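Local coordinates for protein copper-containing nitrite reductase (Thermus scotoductus, PDB 6HBE) that probably reduces nitrite to nitric oxide at copper sites, using electrons delivered by a cytochrome c, and works as a homotrimer, at residues 142-145 with 146-150; 380-383 with 384-388; 177-181 with 182-186. All coordinates share one frame; numbering follows the deposited sequence.

The three contacts are local ones within a single chain, and none touches another. Contact 1, a short helix, lies away from the metal sites, its centre about 50 Å from that of contact 2 and about 31 Å from that of contact 3. Contact 2 sits beside copper: the side chain of Thr387 is about 7 Å from a copper ion, and Glu385 reaches the copper ligand His125. Contacts 2 and 3, about 21 Å apart at their nearest atoms, each lie near a calcium ion, about 4 Å from the side chain of Asp380 and about 6 Å from that of Asn184. Asp380 bonds His410 N in its own chain, Tyr177 OH the His410 side chain of the third subunit.

Contact 1 of 3, residues 142-145 with 146-150; sequences YRME and RELGR
The carbonyl oxygen of Glu145 is gripped by two N-H groups from the end of the helix, both weakly: Gly149 N at 2.9 Å from Glu145 O and Arg150 N at 3.5 Å from the same atom. Upstream the bonds are firmer. Glu147 N reaches Arg143 O at 2.9 Å and nearly straight (174°), while Arg146 N finds the carbonyl of Tyr142, the N-cap residue.

One turn apart on the helix surface, Arg143 and Glu147 form a salt bridge. The arginine chain is extended, with CG anti to the backbone N (chi1 177°), which carries NE out to Glu147 OE2 at 3.0 Å. NE comes down on that oxygen from above the carboxylate, whose plane is turned 72° from the guanidinium. Tyr224 braces the pair, its hydroxyl bonded to Glu147 OE1 and weakly to Arg143 NH2. Arg146 bends at chi3 and lays one guanidinium face over Arg143 CA, its NH2 lying 3.8 Å from Arg143 CG; the two like charges remain apart.

On the buried side Met144 and Leu148 run side by side, Met144 CG 3.7 Å from Leu148 CD1, against Tyr199 and Arg254 of the underlying sheet. Glu145 turns its aliphatic part to the last residue, CG lying 3.4 Å from Arg150 O, a buried oxygen with no polar partner in the model, while its OE1 pairs with Arg201.

Gly149, with positive phi, also sends its N-H to Arg146 O. Together with the weak Arg150 N to Glu145 O bond this is the pattern of a Schellman motif, ending helix 143-148, which follows strand 131-137 and precedes strand 154-163 in the chain and packs on strands 199-208, 222-227 and 248-254 of the second beta domain.

Contact 2 of 3, residues 380-383 with 384-388; sequences DLLE and GERTG
The backbone of 380-388 doubles back on itself, bringing the CA atoms of Asp380 and Gly388 to 4.9 Å. Leu382 and Gly384 both adopt positive phi, and a brief 3-10 turn follows: Arg386 N bonds Glu383 O at 3.0 Å, and Thr387 N bonds Gly384 O one residue further on.

Thr387 ties the turn to the beginning of the loop. Its OG1 gives its proton to Leu381 O at 2.6 Å, from above the carbonyl plane, and also takes a bond from Arg389 N. The hydroxyl reaches there because OG1 is anti to the backbone N (chi1 -160°), leaving CG2 against the backbone of Glu383. The guanidinium of Arg389 adds grips on Asp380 O and Leu382 O, whereas Glu383 N is buried without a partner in the model.

On the outer side, Glu383 curls toward Arg386 and offers one oxygen to two N-H groups. NH2 of Arg386 meets Glu383 OE2 at 2.6 Å, in the guanidinium plane and nearly along the oxygen's C-O axis, while the bond from Arg386 NE to that oxygen is weak. The carboxylate stands 54° from the guanidinium. Leu382 crosses the arginine chain at about a right angle and sets CD1 over a face of the guanidinium, 3.9 Å above its plane.

Glu385 leaves the turn to bond His125, a copper ligand, and Tyr433; weak bonds join Gly384 O and Thr387 O to His431 NE2. This is a loop at the metal end of the C-terminal cupredoxin domain, leading to the copper ligand His390.

Contact 3 of 3, residues 177-181 with 182-186; sequences YVMFN and GRNFR
Over one face of the Tyr177 ring lies the amide of Asn184, with ND2 3.4 Å from Tyr177 CD1 and displaced toward the rim, beside a type I' turn (Phe180 to Arg183) of the second cupredoxin domain. The amide is tilted 64° from the ring, and its nitrogen is hydrogen-bonded to OD2 of Asp36, a calcium ligand. The tyrosine hydroxyl goes to His410 of the third subunit, so this ring links the turn to the trimer interface. At a third flat group, the guanidinium of Arg186, Asn181 O comes to the edge: NH1 donates to Asn181 O at 2.8 Å, within both the guanidinium and the carbonyl planes.

The turn closes strand 177-180, the outermost strand of its sheet within this chain, and leads into a type II turn (Arg183 to Arg186) and a short helix. Arg186, at the end of the second turn, reaches back to Asn181 in the first with an extended side chain, CG anti to the backbone N (chi1 -178°), and its NH1 also bonds Glu295 O. With a leucine in its place, Asn181 O and Glu295 O would probably lose their shared donor, leaving the turn less firmly tied to its surroundings.

Met179 fills the inside of the bend. Its CG sits between the backbone N and carbonyl carbon (chi1 63°), which lays SD along the peptide after Gly182, 3.3 Å from Gly182 C, and the bend at chi3 brings CE to 3.5 Å from Asn184 OD1. That oxygen is buried and has no polar partner in the model.

Water joins the backbone arms: one molecule accepts from Phe180 N and lies 2.8 Å from Arg183 O, and another takes the proton of Gly182 N at 2.9 Å and donates to Met179 O at 3.1 Å.

Contact 1 of 3, residues 142-145 with 146-150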
loop_
_atom_site.group_PDB
_atom_site.type_symbol
_atom_site.label_atom_id
_atom_site.label_comp_id
_atom_site.label_asym_id
_atom_site.label_seq_id
_atom_site.Cartn_x
_atom_site.Cartn_y
_atom_site.Cartn_z
ATOM N N TYR C 142 19.877 28.228 4.403
ATOM C CA TYR C 142 18.898 27.881 3.356
ATOM C C TYR C 142 18.599 29.130 2.508
ATOM O O TYR C 142 18.806 30.273 2.955
ATOM C CB TYR C 142 17.591 27.306 3.987
ATOM C CG TYR C 142 17.769 25.958 4.700
ATOM C CD1 TYR C 142 17.910 24.762 3.976
ATOM C CD2 TYR C 142 17.777 25.881 6.087
ATOM C CE1 TYR C 142 18.074 23.537 4.635
ATOM C CE2 TYR C 142 17.939 24.671 6.753
ATOM C CZ TYR C 142 18.084 23.498 6.035
ATOM O OH TYR C 142 18.255 22.313 6.728
ATOM N N ARG C 143 18.125 28.921 1.285
ATOM C CA ARG C 143 18.018 29.995 0.303
ATOM C C ARG C 143 17.125 31.187 0.703
ATOM O O ARG C 143 17.532 32.350 0.497
ATOM C CB ARG C 143 17.619 29.413 -1.052
ATOM C CG ARG C 143 17.402 30.429 -2.151
ATOM C CD ARG C 143 17.385 29.764 -3.510
ATOM N NE ARG C 143 16.621 30.548 -4.458
ATOM C CZ ARG C 143 16.349 30.174 -5.698
ATOM N NH1 ARG C 143 16.817 29.027 -6.177
ATOM N NH2 ARG C 143 15.602 30.960 -6.463
ATOM N N MET C 144 15.937 30.932 1.270
ATOM C CA MET C 144 15.032 32.018 1.670
ATOM C C MET C 144 15.588 32.831 2.856
ATOM O O MET C 144 15.361 34.037 2.940
ATOM C CB MET C 144 13.607 31.523 1.992
ATOM C CG MET C 144 12.564 32.654 2.113
ATOM S SD MET C 144 10.856 32.054 2.358
ATOM C CE MET C 144 10.460 31.525 0.686
ATOM N N GLU C 145 16.294 32.189 3.783
ATOM C CA GLU C 145 16.991 32.936 4.849
ATOM C C GLU C 145 18.071 33.846 4.253
ATOM O O GLU C 145 18.148 35.023 4.596
ATOM C CB GLU C 145 17.614 32.010 5.895
ATOM C CG GLU C 145 18.477 32.746 6.937
ATOM C CD GLU C 145 18.675 31.999 8.259
ATOM O OE1 GLU C 145 18.161 30.869 8.461
ATOM O OE2 GLU C 145 19.359 32.570 9.134
ATOM N N ARG C 146 18.877 33.314 3.351
ATOM C CA ARG C 146 19.926 34.110 2.699
ATOM C C ARG C 146 19.298 35.312 1.991
ATOM O O ARG C 146 19.678 36.454 2.273
ATOM C CB ARG C 146 20.757 33.265 1.723
ATOM C CG ARG C 146 21.854 34.059 1.013
ATOM C CD ARG C 146 22.778 33.228 0.118
ATOM N NE ARG C 146 22.093 32.640 -1.044
ATOM C CZ ARG C 146 21.749 31.356 -1.216
ATOM N NH1 ARG C 146 21.998 30.417 -0.303
ATOM N NH2 ARG C 146 21.126 31.005 -2.339
ATOM N N GLU C 147 18.325 35.046 1.114
ATOM C CA GLU C 147 17.608 36.089 0.352
ATOM C C GLU C 147 16.920 37.167 1.188
ATOM O O GLU C 147 16.933 38.329 0.795
ATOM C CB GLU C 147 16.581 35.470 -0.627
ATOM C CG GLU C 147 17.220 34.723 -1.809
ATOM C CD GLU C 147 16.219 33.945 -2.659
ATOM O OE1 GLU C 147 15.053 33.768 -2.259
ATOM O OE2 GLU C 147 16.577 33.511 -3.752
ATOM N N LEU C 148 16.308 36.810 2.314
ATOM C CA LEU C 148 15.614 37.797 3.139
ATOM C C LEU C 148 16.515 38.490 4.173
ATOM O O LEU C 148 16.127 39.519 4.742
ATOM C CB LEU C 148 14.401 37.156 3.838
ATOM C CG LEU C 148 13.305 36.624 2.896
ATOM C CD1 LEU C 148 12.230 35.925 3.720
ATOM C CD2 LEU C 148 12.686 37.730 2.053
ATOM N N GLY C 149 17.690 37.920 4.429
ATOM C CA GLY C 149 18.625 38.440 5.422
ATOM C C GLY C 149 18.156 38.270 6.855
ATOM O O GLY C 149 18.554 39.044 7.712
ATOM N N ARG C 150 17.293 37.280 7.114
ATOM C CA ARG C 150 16.804 36.989 8.464
ATOM C C ARG C 150 16.259 35.576 8.541
ATOM O O ARG C 150 15.921 34.985 7.506
ATOM C CB ARG C 150 15.693 37.948 8.880
ATOM C CG ARG C 150 14.432 37.840 8.038
ATOM C CD ARG C 150 13.515 39.026 8.243
ATOM N NE ARG C 150 12.483 39.099 7.205
ATOM C CZ ARG C 150 11.339 38.416 7.198
ATOM N NH1 ARG C 150 11.032 37.546 8.164
ATOM N NH2 ARG C 150 10.496 38.602 6.194
#

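Contact 2 of 3, residues 380-383 with 384-388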
loop_
_atom_site.group_PDB
_atom_site.type_symbol
_atom_site.label_atom_id
_atom_site.label_comp_id
_atom_site.label_asym_id
_atom_site.label_seq_id
_atom_site.Cartn_x
_atom_site.Cartn_y
_atom_site.Cartn_z
ATOM N N ASP C 380 13.741 -15.743 12.618
ATOM C CA ASP C 380 13.717 -16.684 13.775
ATOM C C ASP C 380 15.132 -16.965 14.337
ATOM O O ASP C 380 15.381 -17.966 15.014
ATOM C CB ASP C 380 12.920 -17.957 13.401
ATOM C CG ASP C 380 13.508 -18.709 12.202
ATOM O OD1 ASP C 380 14.693 -18.458 11.815
ATOM O OD2 ASP C 380 12.775 -19.546 11.625
ATOM N N LEU C 381 16.042 -16.038 14.101
ATOM C CA LEU C 381 17.400 -16.088 14.630
ATOM C C LEU C 381 17.524 -15.295 15.952
ATOM O O LEU C 381 16.541 -14.703 16.431
ATOM C CB LEU C 381 18.346 -15.507 13.591
ATOM C CG LEU C 381 18.312 -16.213 12.239
ATOM C CD1 LEU C 381 19.073 -15.385 11.212
ATOM C CD2 LEU C 381 18.908 -17.618 12.365
ATOM N N LEU C 382 18.724 -15.318 16.543
ATOM C CA LEU C 382 19.016 -14.581 17.789
ATOM C C LEU C 382 18.091 -15.019 18.964
ATOM O O LEU C 382 17.630 -16.168 18.995
ATOM C CB LEU C 382 19.006 -13.064 17.529
ATOM C CG LEU C 382 19.877 -12.571 16.367
ATOM C CD1 LEU C 382 19.760 -11.066 16.175
ATOM C CD2 LEU C 382 21.344 -12.964 16.575
ATOM N N GLU C 383 17.822 -14.131 19.918
ATOM C CA GLU C 383 17.012 -14.464 21.097
ATOM C C GLU C 383 16.315 -13.237 21.667
ATOM O O GLU C 383 16.661 -12.106 21.321
ATOM C CB GLU C 383 17.903 -15.100 22.195
ATOM C CG GLU C 383 19.309 -14.516 22.315
ATOM C CD GLU C 383 19.343 -13.066 22.768
ATOM O OE1 GLU C 383 18.795 -12.780 23.859
ATOM O OE2 GLU C 383 19.913 -12.218 22.029
ATOM N N GLY C 384 15.338 -13.485 22.542
ATOM C CA GLY C 384 14.647 -12.420 23.276
ATOM C C GLY C 384 13.939 -11.442 22.331
ATOM O O GLY C 384 13.363 -11.860 21.305
ATOM N N GLU C 385 14.048 -10.152 22.634
ATOM C CA GLU C 385 13.484 -9.103 21.773
ATOM C C GLU C 385 14.140 -9.000 20.401
ATOM O O GLU C 385 13.608 -8.313 19.515
ATOM C CB GLU C 385 13.540 -7.732 22.491
ATOM C CG GLU C 385 12.726 -7.667 23.770
ATOM C CD GLU C 385 11.263 -7.964 23.553
ATOM O OE1 GLU C 385 10.682 -7.496 22.521
ATOM O OE2 GLU C 385 10.683 -8.648 24.426
ATOM N N ARG C 386 15.277 -9.662 20.194
ATOM C CA ARG C 386 15.907 -9.701 18.887
ATOM C C ARG C 386 15.376 -10.779 17.933
ATOM O O ARG C 386 15.722 -10.744 16.737
ATOM C CB ARG C 386 17.426 -9.791 19.021
ATOM C CG ARG C 386 18.027 -8.631 19.793
ATOM C CD ARG C 386 19.542 -8.587 19.686
ATOM N NE ARG C 386 20.130 -9.813 20.222
ATOM C CZ ARG C 386 21.353 -10.255 19.947
ATOM N NH1 ARG C 386 22.164 -9.580 19.155
ATOM N NH2 ARG C 386 21.786 -11.374 20.513
ATOM N N THR C 387 14.522 -11.687 18.436
ATOM C CA THR C 387 13.999 -12.817 17.656
ATOM C C THR C 387 12.509 -12.702 17.414
ATOM O O THR C 387 11.765 -12.049 18.172
ATOM C CB THR C 387 14.295 -14.216 18.314
ATOM O OG1 THR C 387 14.183 -15.251 17.337
ATOM C CG2 THR C 387 13.379 -14.537 19.466
ATOM N N GLY C 388 12.093 -13.312 16.313
ATOM C CA GLY C 388 10.681 -13.505 15.985
ATOM C C GLY C 388 10.178 -14.931 16.169
ATOM O O GLY C 388 9.081 -15.256 15.689
#

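Contact 3 of 3, residues 177-181 with 182-186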
loop_
_atom_site.group_PDB
_atom_site.type_symbol
_atom_site.label_atom_id
_atom_site.label_comp_id
_atom_site.label_asym_id
_atom_site.label_seq_id
_atom_site.Cartn_x
_atom_site.Cartn_y
_atom_site.Cartn_z
ATOM N N TYR C 177 -4.806 4.469 12.583
ATOM C CA TYR C 177 -4.762 5.929 12.622
ATOM C C TYR C 177 -3.461 6.384 11.987
ATOM O O TYR C 177 -2.465 5.638 12.004
ATOM C CB TYR C 177 -4.898 6.479 14.055
ATOM C CG TYR C 177 -6.175 6.062 14.762
ATOM C CD1 TYR C 177 -7.417 6.330 14.216
ATOM C CD2 TYR C 177 -6.124 5.382 15.989
ATOM C CE1 TYR C 177 -8.605 5.886 14.840
ATOM C CE2 TYR C 177 -7.303 4.964 16.629
ATOM C CZ TYR C 177 -8.534 5.240 16.072
ATOM O OH TYR C 177 -9.696 4.818 16.754
ATOM N N VAL C 178 -3.518 7.565 11.384
ATOM C CA VAL C 178 -2.316 8.252 10.857
ATOM C C VAL C 178 -2.364 9.705 11.323
ATOM O O VAL C 178 -3.420 10.337 11.248
ATOM C CB VAL C 178 -2.217 8.146 9.328
ATOM C CG1 VAL C 178 -0.857 8.675 8.857
ATOM C CG2 VAL C 178 -2.378 6.699 8.873
ATOM N N MET C 179 -1.258 10.226 11.829
ATOM C CA MET C 179 -1.304 11.490 12.643
ATOM C C MET C 179 -0.049 12.334 12.582
ATOM O O MET C 179 1.037 11.801 12.320
ATOM C CB MET C 179 -1.661 11.183 14.122
ATOM C CG MET C 179 -0.691 10.327 14.906
ATOM S SD MET C 179 -1.443 9.514 16.375
ATOM C CE MET C 179 -2.158 8.117 15.541
ATOM N N PHE C 180 -0.214 13.652 12.816
ATOM C CA PHE C 180 0.930 14.582 12.949
ATOM C C PHE C 180 1.181 14.767 14.468
ATOM O O PHE C 180 0.246 15.057 15.251
ATOM C CB PHE C 180 0.670 15.967 12.314
ATOM C CG PHE C 180 0.404 15.965 10.818
ATOM C CD1 PHE C 180 1.146 15.163 9.926
ATOM C CD2 PHE C 180 -0.566 16.810 10.272
ATOM C CE1 PHE C 180 0.902 15.199 8.552
ATOM C CE2 PHE C 180 -0.805 16.840 8.902
ATOM C CZ PHE C 180 -0.082 16.025 8.044
ATOM N N ASN C 181 2.435 14.621 14.874
ATOM C CA ASN C 181 2.844 14.766 16.286
ATOM C C ASN C 181 1.951 14.021 17.322
ATOM O O ASN C 181 1.597 14.547 18.375
ATOM C CB ASN C 181 3.026 16.258 16.576
ATOM C CG ASN C 181 4.203 16.830 15.811
ATOM O OD1 ASN C 181 5.036 16.069 15.303
ATOM N ND2 ASN C 181 4.280 18.154 15.701
ATOM N N GLY C 182 1.600 12.778 16.998
ATOM C CA GLY C 182 1.051 11.821 17.995
ATOM C C GLY C 182 -0.403 11.898 18.390
ATOM O O GLY C 182 -0.812 11.232 19.339
ATOM N N ARG C 183 -1.214 12.685 17.689
ATOM C CA ARG C 183 -2.643 12.790 18.026
ATOM C C ARG C 183 -3.479 13.156 16.783
ATOM O O ARG C 183 -3.133 14.079 16.054
ATOM C CB ARG C 183 -2.825 13.831 19.131
ATOM C CG ARG C 183 -4.228 13.897 19.733
ATOM C CD ARG C 183 -4.218 14.813 20.964
ATOM N NE ARG C 183 -5.537 15.208 21.467
ATOM C CZ ARG C 183 -6.213 14.606 22.454
ATOM N NH1 ARG C 183 -5.745 13.510 23.063
ATOM N NH2 ARG C 183 -7.387 15.099 22.838
ATOM N N ASN C 184 -4.568 12.415 16.565
ATOM C CA ASN C 184 -5.453 12.595 15.421
ATOM C C ASN C 184 -5.977 14.024 15.344
ATOM O O ASN C 184 -6.519 14.529 16.322
ATOM C CB ASN C 184 -6.660 11.648 15.536
ATOM C CG ASN C 184 -6.288 10.181 15.381
ATOM O OD1 ASN C 184 -5.193 9.837 14.967
ATOM N ND2 ASN C 184 -7.215 9.309 15.743
ATOM N N PHE C 185 -5.797 14.686 14.200
ATOM C CA PHE C 185 -6.358 16.038 13.984
ATOM C C PHE C 185 -5.975 17.033 15.116
ATOM O O PHE C 185 -6.706 17.995 15.413
ATOM C CB PHE C 185 -7.888 15.955 13.786
ATOM C CG PHE C 185 -8.301 15.046 12.636
ATOM C CD1 PHE C 185 -7.820 15.281 11.332
ATOM C CD2 PHE C 185 -9.186 13.981 12.832
ATOM C CE1 PHE C 185 -8.161 14.446 10.266
ATOM C CE2 PHE C 185 -9.534 13.161 11.767
ATOM C CZ PHE C 185 -9.031 13.402 10.489
ATOM N N ARG C 186 -4.796 16.811 15.697
ATOM C CA ARG C 186 -4.245 17.663 16.773
ATOM C C ARG C 186 -4.343 19.164 16.473
ATOM O O ARG C 186 -4.733 19.956 17.339
ATOM C CB ARG C 186 -2.766 17.292 16.957
ATOM C CG ARG C 186 -2.109 18.041 18.043
ATOM C CD ARG C 186 -0.773 17.438 18.385
ATOM N NE ARG C 186 -0.267 18.237 19.479
ATOM C CZ ARG C 186 0.809 17.974 20.197
ATOM N NH1 ARG C 186 1.546 16.901 19.974
ATOM N NH2 ARG C 186 1.144 18.817 21.164
HETATM O O HOH W 1 2.921 11.497 14.810
HETATM O O HOH W 2 -2.663 14.996 13.442
#